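Local coordinates for 3-keto-5-aminohexanoate cleavage enzyme (Ralstonia eutropha, PDB 3C6C), which probably cleaves 3-keto-5-aminohexanoate or a related beta-keto acid, using a bound divalent metal ion, at residues A[25-30]-A[62-67]; A[41-46]-A[68-73]; A[46-51]-A[88-93]; A[51-56]-A[280-285]. All coordinates share one frame; numbering follows the deposited sequence. Where two conformers were deposited one is given.

Contact 1: A[25-30]-A[62-67]. With NI (nickel (II) ion), chain B.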
loop_
_atom_site.group_PDB
_atom_site.type_symbol
_atom_site.label_atom_id
_atom_site.label_comp_id
_atom_site.label_asym_id
_atom_site.label_seq_id
_atom_site.Cartn_x
_atom_site.Cartn_y
_atom_site.Cartn_z
ATOM N N ILE A 25 -6.160 -2.258 -23.960
ATOM C CA ILE A 25 -5.814 -3.399 -24.833
ATOM C C ILE A 25 -6.357 -4.654 -24.174
ATOM O O ILE A 25 -6.096 -4.923 -23.005
ATOM C CB ILE A 25 -4.293 -3.544 -25.097
ATOM C CG1 ILE A 25 -3.757 -2.260 -25.732
ATOM C CG2 ILE A 25 -4.024 -4.777 -25.975
ATOM C CD1 ILE A 25 -2.217 -2.176 -25.884
ATOM N N LEU A 26 -7.129 -5.397 -24.954
ATOM C CA LEU A 26 -7.687 -6.687 -24.497
ATOM C C LEU A 26 -7.168 -7.799 -25.380
ATOM O O LEU A 26 -7.345 -7.807 -26.627
ATOM C CB LEU A 26 -9.212 -6.662 -24.520
ATOM C CG LEU A 26 -10.052 -7.873 -23.953
ATOM C CD1 LEU A 26 -11.523 -7.452 -23.763
ATOM C CD2 LEU A 26 -9.980 -9.150 -24.819
ATOM N N THR A 27 -6.500 -8.718 -24.692
ATOM C CA THR A 27 -5.990 -9.964 -25.270
ATOM C C THR A 27 -6.911 -11.119 -24.893
ATOM O O THR A 27 -7.334 -11.272 -23.742
ATOM C CB THR A 27 -4.566 -10.277 -24.802
ATOM O OG1 THR A 27 -3.718 -9.217 -25.181
ATOM C CG2 THR A 27 -4.033 -11.615 -25.411
ATOM N N CYS A 28 -7.254 -11.898 -25.902
ATOM C CA CYS A 28 -7.966 -13.160 -25.694
ATOM C C CYS A 28 -7.062 -14.345 -25.918
ATOM O O CYS A 28 -6.534 -14.540 -27.022
ATOM C CB CYS A 28 -9.189 -13.276 -26.570
ATOM S SG CYS A 28 -10.277 -14.651 -26.136
ATOM N N ALA A 29 -6.847 -15.062 -24.820
ATOM C CA ALA A 29 -6.032 -16.279 -24.756
ATOM C C ALA A 29 -6.968 -17.436 -25.040
ATOM O O ALA A 29 -7.697 -17.887 -24.180
ATOM C CB ALA A 29 -5.361 -16.430 -23.375
ATOM N N VAL A 30 -6.959 -17.885 -26.296
ATOM C CA VAL A 30 -8.078 -18.665 -26.834
ATOM C C VAL A 30 -8.128 -20.153 -26.435
ATOM O O VAL A 30 -9.210 -20.761 -26.474
ATOM C CB VAL A 30 -8.221 -18.532 -28.372
ATOM C CG1 VAL A 30 -8.613 -17.086 -28.749
ATOM C CG2 VAL A 30 -6.950 -18.994 -29.081
ATOM N N ALA A 62 -11.813 -7.996 -29.313
ATOM C CA ALA A 62 -10.443 -8.247 -28.825
ATOM C C ALA A 62 -9.396 -7.555 -29.704
ATOM O O ALA A 62 -9.512 -7.506 -30.927
ATOM C CB ALA A 62 -10.150 -9.742 -28.688
ATOM N N SER A 63 -8.375 -7.045 -29.030
ATOM C CA SER A 63 -7.270 -6.319 -29.672
ATOM C C SER A 63 -6.196 -7.284 -30.190
ATOM O O SER A 63 -5.570 -7.051 -31.221
ATOM C CB SER A 63 -6.590 -5.349 -28.693
ATOM O OG SER A 63 -7.516 -4.702 -27.820
ATOM N N VAL A 64 -5.985 -8.322 -29.394
ATOM C CA VAL A 64 -4.912 -9.292 -29.546
ATOM C C VAL A 64 -5.439 -10.701 -29.247
ATOM O O VAL A 64 -6.291 -10.879 -28.354
ATOM C CB VAL A 64 -3.705 -8.973 -28.564
ATOM C CG1 VAL A 64 -2.502 -9.896 -28.836
ATOM C CG2 VAL A 64 -3.265 -7.475 -28.641
ATOM N N ALA A 65 -4.916 -11.681 -29.978
ATOM C CA ALA A 65 -5.149 -13.119 -29.723
ATOM C C ALA A 65 -3.851 -13.787 -29.282
ATOM O O ALA A 65 -2.847 -13.735 -30.006
ATOM C CB ALA A 65 -5.709 -13.838 -30.970
ATOM N N HIS A 66 -3.905 -14.393 -28.109
ATOM C CA HIS A 66 -2.802 -15.207 -27.579
ATOM C C HIS A 66 -3.075 -16.675 -27.888
ATOM O O HIS A 66 -4.092 -17.251 -27.509
ATOM C CB HIS A 66 -2.587 -14.957 -26.087
ATOM C CG HIS A 66 -1.521 -15.810 -25.475
ATOM N ND1 HIS A 66 -0.172 -15.602 -25.687
ATOM C CD2 HIS A 66 -1.611 -16.926 -24.710
ATOM C CE1 HIS A 66 0.520 -16.513 -25.015
ATOM N NE2 HIS A 66 -0.333 -17.326 -24.413
ATOM N N ILE A 67 -2.131 -17.254 -28.621
ATOM C CA ILE A 67 -2.286 -18.543 -29.291
ATOM C C ILE A 67 -1.285 -19.609 -28.826
ATOM O O ILE A 67 -0.069 -19.377 -28.737
ATOM C CB ILE A 67 -2.100 -18.332 -30.826
ATOM C CG1 ILE A 67 -3.232 -17.480 -31.396
ATOM C CG2 ILE A 67 -1.938 -19.670 -31.577
ATOM C CD1 ILE A 67 -2.819 -16.802 -32.719
HETATM NI NI NI B . -0.077 -18.866 -22.781
HETATM O O HOH W 1 0.406 -20.236 -21.143
HETATM O O HOH W 2 2.008 -18.635 -22.902
HETATM O O HOH W 3 0.336 -17.220 -21.089
#
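Strands 26-29 and 64-67 run side by side in parallel, and four backbone hydrogen bonds join them: Val64 N to Leu26 O, Cys28 N to Val64 O, His66 N to Cys28 O, and Val30 N to His66 O. Leu26 is gripped at both of its backbone polar atoms. Its O takes a second, shorter bond from Ser63 N (2.7 Å), with the donor in the carbonyl plane, while Leu26 N gives to Ser63 OG at 3.0 Å in a nearly straight line (169°). The same hydroxyl is also hydrogen-bonded to Ala301 O.

On the face with Thr27, Val64 and His66, Thr27 OG1 sits 3.4 Å from Val64 CB, and Thr27 CG2 meets His66 CB at 3.7 Å. On the other face Leu26 CD2 leans on Ala62 CB (3.9 Å), beneath helix 282-295.

Metal binding is the third kind of contact. With CG anti to the backbone N (chi1 177°), the His66 ring rises past Ala29 CB, which lies at its edge 4.0 Å from CD2, and presents NE2 to the nickel at 2.3 Å. Three waters, His68 and Glu269 complete the site. Parallel strands joined through helix 47-60 form a beta-alpha-beta unit of the TIM barrel, here carrying a metal ligand near the C-terminal end of its second strand, where active sites of this fold lie.

Contact 2: A[41-46]-A[68-73]. With NI (nickel (II) ion), chain B; EDO (1,2-ethanediol), chain F.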
loop_
_atom_site.group_PDB
_atom_site.type_symbol
_atom_site.label_atom_id
_atom_site.label_comp_id
_atom_site.label_asym_id
_atom_site.label_seq_id
_atom_site.Cartn_x
_atom_site.Cartn_y
_atom_site.Cartn_z
ATOM N N PRO A 41 -17.920 -28.276 -24.650
ATOM C CA PRO A 41 -18.338 -28.821 -25.944
ATOM C C PRO A 41 -17.786 -28.120 -27.169
ATOM O O PRO A 41 -18.053 -28.536 -28.292
ATOM C CB PRO A 41 -19.857 -28.663 -25.899
ATOM C CG PRO A 41 -20.068 -27.491 -25.012
ATOM C CD PRO A 41 -19.013 -27.550 -23.976
ATOM N N SER A 42 -17.043 -27.047 -26.942
ATOM C CA SER A 42 -16.490 -26.241 -28.041
ATOM C C SER A 42 -15.056 -25.812 -27.792
ATOM O O SER A 42 -14.588 -24.830 -28.345
ATOM C CB SER A 42 -17.355 -24.998 -28.345
ATOM O OG SER A 42 -17.465 -24.143 -27.221
HETATM N N MSE A 43 -14.341 -26.579 -26.991
HETATM C CA MSE A 43 -12.936 -26.268 -26.709
HETATM C C MSE A 43 -12.146 -26.222 -28.033
HETATM O O MSE A 43 -12.255 -27.169 -28.808
HETATM C CB MSE A 43 -12.314 -27.303 -25.784
HETATM C CG MSE A 43 -11.029 -26.842 -25.176
HETATM SE SE MSE A 43 -11.306 -25.364 -23.926
HETATM C CE MSE A 43 -9.554 -24.833 -23.765
ATOM N N PRO A 44 -11.369 -25.133 -28.303
ATOM C CA PRO A 44 -10.586 -25.119 -29.563
ATOM C C PRO A 44 -9.379 -26.044 -29.524
ATOM O O PRO A 44 -8.433 -25.833 -28.741
ATOM C CB PRO A 44 -10.135 -23.653 -29.694
ATOM C CG PRO A 44 -11.019 -22.866 -28.755
ATOM C CD PRO A 44 -11.348 -23.805 -27.637
ATOM N N ILE A 45 -9.419 -27.066 -30.374
ATOM C CA ILE A 45 -8.365 -28.090 -30.378
ATOM C C ILE A 45 -7.518 -28.089 -31.646
ATOM O O ILE A 45 -6.293 -28.076 -31.587
ATOM C CB ILE A 45 -8.945 -29.505 -30.191
ATOM C CG1 ILE A 45 -9.706 -29.629 -28.845
ATOM C CG2 ILE A 45 -7.829 -30.585 -30.290
ATOM C CD1 ILE A 45 -8.940 -29.254 -27.648
ATOM N N THR A 46 -8.202 -28.176 -32.777
ATOM C CA THR A 46 -7.527 -28.181 -34.111
ATOM C C THR A 46 -7.085 -26.774 -34.494
ATOM O O THR A 46 -7.621 -25.792 -33.952
ATOM C CB THR A 46 -8.448 -28.686 -35.230
ATOM O OG1 THR A 46 -9.535 -27.760 -35.429
ATOM C CG2 THR A 46 -8.981 -30.105 -34.922
ATOM N N HIS A 68 -1.869 -20.733 -28.459
ATOM C CA HIS A 68 -1.181 -22.020 -28.298
ATOM C C HIS A 68 -1.760 -22.945 -29.350
ATOM O O HIS A 68 -2.814 -22.694 -29.925
ATOM C CB HIS A 68 -1.487 -22.689 -26.954
ATOM C CG HIS A 68 -0.836 -22.054 -25.767
ATOM N ND1 HIS A 68 0.070 -22.720 -24.972
ATOM C CD2 HIS A 68 -1.010 -20.838 -25.206
ATOM C CE1 HIS A 68 0.459 -21.923 -23.995
ATOM N NE2 HIS A 68 -0.179 -20.772 -24.116
ATOM N N VAL A 69 -1.063 -24.042 -29.565
ATOM C CA VAL A 69 -1.580 -25.146 -30.383
ATOM C C VAL A 69 -1.649 -26.403 -29.537
ATOM O O VAL A 69 -0.982 -26.513 -28.502
ATOM C CB VAL A 69 -0.728 -25.403 -31.677
ATOM C CG1 VAL A 69 -0.862 -24.197 -32.603
ATOM C CG2 VAL A 69 0.728 -25.742 -31.356
ATOM N N ARG A 70 -2.532 -27.305 -29.954
ATOM C CA ARG A 70 -2.767 -28.564 -29.270
ATOM C C ARG A 70 -2.596 -29.726 -30.238
ATOM O O ARG A 70 -2.767 -29.586 -31.459
ATOM C CB ARG A 70 -4.189 -28.583 -28.679
ATOM C CG ARG A 70 -4.391 -27.668 -27.480
ATOM C CD ARG A 70 -5.852 -27.692 -26.979
ATOM N NE ARG A 70 -6.007 -26.804 -25.830
ATOM C CZ ARG A 70 -5.865 -27.166 -24.560
ATOM N NH1 ARG A 70 -5.542 -28.424 -24.243
ATOM N NH2 ARG A 70 -6.018 -26.270 -23.594
ATOM N N ASP A 71 -2.245 -30.878 -29.700
ATOM C CA ASP A 71 -2.206 -32.084 -30.538
ATOM C C ASP A 71 -3.602 -32.322 -31.091
ATOM O O ASP A 71 -4.515 -32.561 -30.306
ATOM C CB ASP A 71 -1.766 -33.298 -29.723
ATOM C CG ASP A 71 -1.744 -34.583 -30.551
ATOM O OD1 ASP A 71 -2.681 -34.847 -31.341
ATOM O OD2 ASP A 71 -0.762 -35.316 -30.405
ATOM N N PRO A 72 -3.761 -32.256 -32.433
ATOM C CA PRO A 72 -5.070 -32.079 -33.059
ATOM C C PRO A 72 -5.905 -33.275 -32.812
ATOM O O PRO A 72 -7.111 -33.237 -33.009
ATOM C CB PRO A 72 -4.772 -31.962 -34.554
ATOM C CG PRO A 72 -3.330 -31.656 -34.666
ATOM C CD PRO A 72 -2.663 -32.165 -33.410
ATOM N N LYS A 73 -5.225 -34.315 -32.368
ATOM C CA LYS A 73 -5.874 -35.562 -32.022
ATOM C C LYS A 73 -6.423 -35.389 -30.644
ATOM O O LYS A 73 -7.639 -35.196 -30.443
ATOM C CB LYS A 73 -4.889 -36.741 -31.958
ATOM C CG LYS A 73 -4.566 -37.408 -33.294
ATOM C CD LYS A 73 -3.451 -38.446 -33.118
ATOM C CE LYS A 73 -2.944 -38.966 -34.470
ATOM N NZ LYS A 73 -1.884 -40.028 -34.349
HETATM NI NI NI B . -0.077 -18.866 -22.781
HETATM C C1 EDO F . -20.412 -23.844 -24.196
HETATM O O1 EDO F . -21.779 -24.251 -23.984
HETATM C C2 EDO F . -20.302 -22.994 -25.449
HETATM O O2 EDO F . -19.966 -23.833 -26.562
HETATM O O HOH W 4 -3.881 -27.401 -32.695
HETATM O O HOH W 1 0.406 -20.236 -21.143
HETATM O O HOH W 2 2.008 -18.635 -22.902
HETATM O O HOH W 3 0.336 -17.220 -21.089
#
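Ile45 and Arg70 face each other with their CA atoms 5.7 Å apart, and Thr46 approaches Pro72 more closely, CA to CA 4.7 Å. The irregular run 41-46 makes no direct hydrogen bond to 68-73. Instead water 4 spans the gap, giving a hydrogen bond to Ile45 O and accepting one from Arg70 N.

Arg70 and Ile45 carry the side-chain contact in nearly equal measure. The arginine chain, extended from CG to NE, brings Arg70 CD against Ile45 CD1 at 3.5 Å and within 3.6 Å of Pro44 O. Beyond, Arg70 NH2 lies 3.8 Å from the CE methyl of selenomethionine Met43, whose side chain crosses it at about a right angle. Carbonyl oxygens fix the guanidinium: NH1 bonds to Gly75 and Ala34, NH2 to Thr31. The other branch of Ile45, CG2, lies 3.9 Å from Pro72 O. At the start of 68-73, His68 NE2 binds the nickel at 2.3 Å.

The contact thus lays the loop leading into helix 47-60 across the end of strand 64-70. Pro44 packs on Ile50 and Ala53 of that helix, while Val69 and Pro72 touch the next one, 81-92.

Contact 3: A[46-51]-A[88-93]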
loop_
_atom_site.group_PDB
_atom_site.type_symbol
_atom_site.label_atom_id
_atom_site.label_comp_id
_atom_site.label_asym_id
_atom_site.label_seq_id
_atom_site.Cartn_x
_atom_site.Cartn_y
_atom_site.Cartn_z
ATOM N N THR A 46 -8.202 -28.176 -32.777
ATOM C CA THR A 46 -7.527 -28.181 -34.111
ATOM C C THR A 46 -7.085 -26.774 -34.494
ATOM O O THR A 46 -7.621 -25.792 -33.952
ATOM C CB THR A 46 -8.448 -28.686 -35.230
ATOM O OG1 THR A 46 -9.535 -27.760 -35.429
ATOM C CG2 THR A 46 -8.981 -30.105 -34.922
ATOM N N PRO A 47 -6.114 -26.646 -35.420
ATOM C CA PRO A 47 -5.753 -25.301 -35.820
ATOM C C PRO A 47 -6.927 -24.470 -36.380
ATOM O O PRO A 47 -6.986 -23.253 -36.190
ATOM C CB PRO A 47 -4.661 -25.554 -36.877
ATOM C CG PRO A 47 -3.980 -26.794 -36.358
ATOM C CD PRO A 47 -5.124 -27.642 -35.883
ATOM N N ALA A 48 -7.869 -25.137 -37.041
ATOM C CA ALA A 48 -9.014 -24.464 -37.626
ATOM C C ALA A 48 -9.894 -23.916 -36.494
ATOM O O ALA A 48 -10.386 -22.793 -36.569
ATOM C CB ALA A 48 -9.834 -25.410 -38.549
ATOM N N GLN A 49 -10.077 -24.716 -35.453
ATOM C CA GLN A 49 -10.919 -24.311 -34.305
ATOM C C GLN A 49 -10.262 -23.154 -33.555
ATOM O O GLN A 49 -10.919 -22.209 -33.068
ATOM C CB GLN A 49 -11.168 -25.478 -33.353
ATOM C CG GLN A 49 -12.129 -26.513 -33.920
ATOM C CD GLN A 49 -12.057 -27.835 -33.223
ATOM O OE1 GLN A 49 -11.136 -28.099 -32.457
ATOM N NE2 GLN A 49 -13.016 -28.711 -33.521
ATOM N N ILE A 50 -8.950 -23.231 -33.478
ATOM C CA ILE A 50 -8.162 -22.215 -32.742
ATOM C C ILE A 50 -8.186 -20.885 -33.497
ATOM O O ILE A 50 -8.396 -19.845 -32.916
ATOM C CB ILE A 50 -6.713 -22.709 -32.472
ATOM C CG1 ILE A 50 -6.750 -23.880 -31.489
ATOM C CG2 ILE A 50 -5.828 -21.595 -31.941
ATOM C CD1 ILE A 50 -5.464 -24.645 -31.312
ATOM N N ALA A 51 -8.025 -20.952 -34.814
ATOM C CA ALA A 51 -8.150 -19.770 -35.672
ATOM C C ALA A 51 -9.559 -19.214 -35.565
ATOM O O ALA A 51 -9.755 -18.007 -35.441
ATOM C CB ALA A 51 -7.780 -20.079 -37.171
ATOM N N VAL A 88 -1.915 -19.357 -37.954
ATOM C CA VAL A 88 -1.614 -17.973 -38.354
ATOM C C VAL A 88 -2.076 -17.724 -39.791
ATOM O O VAL A 88 -2.616 -16.664 -40.123
ATOM C CB VAL A 88 -0.112 -17.644 -38.169
ATOM C CG1 VAL A 88 0.277 -16.391 -38.924
ATOM C CG2 VAL A 88 0.215 -17.513 -36.664
ATOM N N ASP A 89 -1.890 -18.751 -40.625
ATOM C CA ASP A 89 -2.320 -18.678 -42.029
ATOM C C ASP A 89 -3.842 -18.526 -42.113
ATOM O O ASP A 89 -4.357 -17.735 -42.900
ATOM C CB ASP A 89 -1.846 -19.878 -42.853
ATOM C CG ASP A 89 -0.340 -19.850 -43.137
ATOM O OD1 ASP A 89 0.311 -18.808 -42.874
ATOM O OD2 ASP A 89 0.185 -20.889 -43.627
ATOM N N ARG A 90 -4.540 -19.285 -41.282
ATOM C CA ARG A 90 -6.011 -19.211 -41.203
ATOM C C ARG A 90 -6.513 -17.856 -40.718
ATOM O O ARG A 90 -7.435 -17.294 -41.290
ATOM C CB ARG A 90 -6.632 -20.343 -40.359
ATOM C CG ARG A 90 -6.501 -21.726 -40.987
ATOM C CD ARG A 90 -7.185 -22.754 -40.139
ATOM N NE ARG A 90 -7.033 -24.081 -40.691
ATOM C CZ ARG A 90 -7.879 -24.602 -41.582
ATOM N NH1 ARG A 90 -8.911 -23.895 -42.001
ATOM N NH2 ARG A 90 -7.704 -25.820 -42.040
ATOM N N VAL A 91 -5.920 -17.333 -39.661
ATOM C CA VAL A 91 -6.419 -16.067 -39.080
ATOM C C VAL A 91 -6.159 -14.949 -40.093
ATOM O O VAL A 91 -7.010 -14.117 -40.388
ATOM C CB VAL A 91 -5.778 -15.729 -37.713
ATOM C CG1 VAL A 91 -6.229 -14.312 -37.253
ATOM C CG2 VAL A 91 -6.115 -16.813 -36.671
ATOM N N ARG A 92 -4.974 -14.985 -40.660
ATOM C CA ARG A 92 -4.531 -13.936 -41.585
ATOM C C ARG A 92 -5.336 -13.912 -42.877
ATOM O O ARG A 92 -5.361 -12.890 -43.558
ATOM C CB ARG A 92 -3.031 -14.038 -41.911
ATOM C CG ARG A 92 -2.174 -13.516 -40.790
ATOM C CD ARG A 92 -0.701 -13.803 -40.986
ATOM N NE ARG A 92 0.111 -13.197 -39.943
ATOM C CZ ARG A 92 1.351 -13.584 -39.652
ATOM N NH1 ARG A 92 1.895 -14.589 -40.311
ATOM N NH2 ARG A 92 2.035 -12.984 -38.700
ATOM N N SER A 93 -5.979 -15.024 -43.193
ATOM C CA SER A 93 -6.746 -15.148 -44.436
ATOM C C SER A 93 -8.246 -15.146 -44.153
ATOM O O SER A 93 -9.072 -15.414 -45.018
ATOM C CB SER A 93 -6.315 -16.367 -45.240
ATOM O OG SER A 93 -6.575 -17.578 -44.583
#
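Arg90 reaches from helix 81-92 across to Ala48 and Ala51 of helix 47-60, and more of its surface is buried here than that of any other residue in the two segments. With CG anti to its carbonyl carbon (chi1 -68°) and the chain extended as far as NE, the methylene stem runs alongside the first turn of the neighbouring helix. Arg90 CD comes to 3.5 Å from Ala48 CA, and the flat guanidinium then turns a face to the alanine methyl: Ala48 CB sits 3.6 Å above the plane of the Arg90 guanidinium, over its centre. The contact is therefore one of van der Waals packing, with a methyl lying over the guanidinium face, and the charge is dealt with elsewhere, since Arg90 NE forms a salt bridge with Glu86 on its own helix.

Ala51 lies one turn further along and points toward helix 81-92. Its small methyl lets the backbones approach, so that the CA atoms of Ala51 and Val91 are 5.3 Å apart. Ala51 CB meets Arg90 CB at 3.4 Å and Val91 CG2 at 3.7 Å. These are successive outer helices of the TIM barrel, and the short axes of 47-51 and 88-92 pass 8.8 Å apart at an angle of 41°.

Ala48 lies in the first turn of its helix, which opens with a capping box of Thr46 and Gln49: Gln49 N gives to Thr46 OG1 at 3.1 Å and Thr46 N to Gln49 OE1. Pro47, between Thr46 and Ala48, packs with its ring on Leu83, Glu86 and Val87.

Contact 4: A[51-56]-A[280-285]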
loop_
_atom_site.group_PDB
_atom_site.type_symbol
_atom_site.label_atom_id
_atom_site.label_comp_id
_atom_site.label_asym_id
_atom_site.label_seq_id
_atom_site.Cartn_x
_atom_site.Cartn_y
_atom_site.Cartn_z
ATOM N N ALA A 51 -8.025 -20.952 -34.814
ATOM C CA ALA A 51 -8.150 -19.770 -35.672
ATOM C C ALA A 51 -9.559 -19.214 -35.565
ATOM O O ALA A 51 -9.755 -18.007 -35.441
ATOM C CB ALA A 51 -7.780 -20.079 -37.171
ATOM N N ASP A 52 -10.546 -20.101 -35.630
ATOM C CA ASP A 52 -11.954 -19.677 -35.560
ATOM C C ASP A 52 -12.185 -18.895 -34.256
ATOM O O ASP A 52 -12.892 -17.890 -34.227
ATOM C CB ASP A 52 -12.927 -20.885 -35.594
ATOM C CG ASP A 52 -13.120 -21.466 -37.006
ATOM O OD1 ASP A 52 -12.630 -20.872 -37.989
ATOM O OD2 ASP A 52 -13.764 -22.544 -37.102
ATOM N N ALA A 53 -11.533 -19.350 -33.193
ATOM C CA ALA A 53 -11.687 -18.753 -31.849
ATOM C C ALA A 53 -11.046 -17.364 -31.827
ATOM O O ALA A 53 -11.550 -16.448 -31.193
ATOM C CB ALA A 53 -11.076 -19.668 -30.757
ATOM N N CYS A 54 -9.930 -17.209 -32.540
ATOM C CA CYS A 54 -9.269 -15.893 -32.651
ATOM C C CYS A 54 -10.173 -14.907 -33.353
ATOM O O CYS A 54 -10.269 -13.746 -32.976
ATOM C CB CYS A 54 -7.919 -15.981 -33.405
ATOM S SG CYS A 54 -6.653 -16.964 -32.574
ATOM N N VAL A 55 -10.812 -15.384 -34.418
ATOM C CA VAL A 55 -11.703 -14.541 -35.218
ATOM C C VAL A 55 -12.943 -14.141 -34.416
ATOM O O VAL A 55 -13.374 -12.996 -34.448
ATOM C CB VAL A 55 -12.069 -15.220 -36.575
ATOM C CG1 VAL A 55 -13.176 -14.424 -37.319
ATOM C CG2 VAL A 55 -10.797 -15.331 -37.457
ATOM N N GLU A 56 -13.489 -15.100 -33.703
ATOM C CA GLU A 56 -14.637 -14.891 -32.803
ATOM C C GLU A 56 -14.313 -13.834 -31.735
ATOM O O GLU A 56 -15.096 -12.910 -31.455
ATOM C CB GLU A 56 -14.992 -16.233 -32.135
ATOM C CG GLU A 56 -16.089 -16.216 -31.077
ATOM C CD GLU A 56 -16.200 -17.577 -30.410
ATOM O OE1 GLU A 56 -16.708 -18.528 -31.047
ATOM O OE2 GLU A 56 -15.767 -17.731 -29.273
ATOM N N ALA A 280 -18.207 -21.240 -21.121
ATOM C CA ALA A 280 -18.097 -20.049 -21.988
ATOM C C ALA A 280 -17.486 -20.349 -23.349
ATOM O O ALA A 280 -16.705 -21.287 -23.532
ATOM C CB ALA A 280 -17.242 -18.960 -21.300
ATOM N N THR A 281 -17.835 -19.500 -24.305
ATOM C CA THR A 281 -16.998 -19.313 -25.488
ATOM C C THR A 281 -16.027 -18.139 -25.260
ATOM O O THR A 281 -16.242 -17.271 -24.415
ATOM C CB THR A 281 -17.833 -19.006 -26.763
ATOM O OG1 THR A 281 -18.359 -17.665 -26.677
ATOM C CG2 THR A 281 -18.985 -20.080 -27.006
ATOM N N ASN A 282 -14.975 -18.094 -26.066
ATOM C CA ASN A 282 -14.029 -16.977 -26.025
ATOM C C ASN A 282 -14.743 -15.673 -26.302
ATOM O O ASN A 282 -14.544 -14.697 -25.596
ATOM C CB ASN A 282 -12.865 -17.167 -26.986
ATOM C CG ASN A 282 -11.814 -18.105 -26.435
ATOM O OD1 ASN A 282 -11.131 -17.778 -25.465
ATOM N ND2 ASN A 282 -11.673 -19.275 -27.063
ATOM N N GLY A 283 -15.636 -15.682 -27.285
ATOM C CA GLY A 283 -16.411 -14.485 -27.619
ATOM C C GLY A 283 -17.216 -13.946 -26.468
ATOM O O GLY A 283 -17.304 -12.739 -26.229
ATOM N N GLN A 284 -17.800 -14.860 -25.716
ATOM C CA GLN A 284 -18.636 -14.442 -24.588
ATOM C C GLN A 284 -17.781 -13.769 -23.507
ATOM O O GLN A 284 -18.168 -12.798 -22.881
ATOM C CB GLN A 284 -19.393 -15.647 -24.021
ATOM C CG GLN A 284 -20.499 -16.061 -24.919
ATOM C CD GLN A 284 -21.064 -17.427 -24.603
ATOM O OE1 GLN A 284 -20.533 -18.169 -23.790
ATOM N NE2 GLN A 284 -22.147 -17.771 -25.294
ATOM N N LEU A 285 -16.603 -14.305 -23.305
ATOM C CA LEU A 285 -15.670 -13.778 -22.288
ATOM C C LEU A 285 -15.196 -12.386 -22.684
ATOM O O LEU A 285 -15.141 -11.477 -21.867
ATOM C CB LEU A 285 -14.493 -14.727 -22.055
ATOM C CG LEU A 285 -14.812 -16.091 -21.433
ATOM C CD1 LEU A 285 -13.529 -16.954 -21.359
ATOM C CD2 LEU A 285 -15.525 -15.957 -20.039
HETATM O O HOH W 5 -14.309 -19.908 -28.387
#
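Glu56 reaches Gly283 by an extended route, CG anti to its backbone N (chi1 175°) and CD continuing outward, before the carboxylate swings so that OE2 meets the first turn of helix 282-295. In this TIM barrel, strand 23-29 runs between the two helices concerned, 47-60 and 282-295, on their inner side. Gly283 N donates to Glu56 OE2 at 2.9 Å. The bond is fairly straight at the hydrogen (159°), but it uses the anti side of the carboxylate and lies 23° out of its plane. A negative group at the N-terminal end of a helix should be favoured by the helix dipole, and here the carboxylate accepts from a first-turn N-H, which has no preceding helical carbonyl to bond to. Gly283, having no side chain, lets the stem of the glutamate come close, with Glu56 CG 3.9 Å from Gly283 CA.

The same end of the helix is closed by a capping box: Gln284 N gives to Thr281 OG1 at 3.0 Å, and Thr281 N to Gln284 OE1. Thr281 CB also touches the carboxylate, 3.5 Å from Glu56 OE2. Asn282 points toward helix 47-60, and its ND2 packs 3.8 Å from Ala53 CB. The amide is held by partners elsewhere in the chain, ND2 bonding to Val30 O and OD1 accepting from Leu268 N. Between acid and amide sits water 5, which donates to Glu56 OE2 at 2.8 Å and accepts from both Asn282 N and Asn282 ND2.

In the fold
The four contacts follow one beta-alpha-beta unit of the barrel, strand 23-29, helix 47-60 and strand 64-70, and its neighbours. Contact 1 pairs the two strands. About 17 Å away, centre to centre, contact 2 lies where strand 64-70 meets the loop entering the helix, and both supply a histidine to the nickel site. Contacts 3 and 4, with centres 12 Å apart, share Ala51 and join helix 47-60 to helices 81-92 and 282-295, early and late in the chain. Every pair of contacts alternates along the sequence. Cys54 SG packs on Ala65 and Ile67 of contact 1, which ties the helix layer directly to strand 64-70, the strand that supplies both histidine ligands.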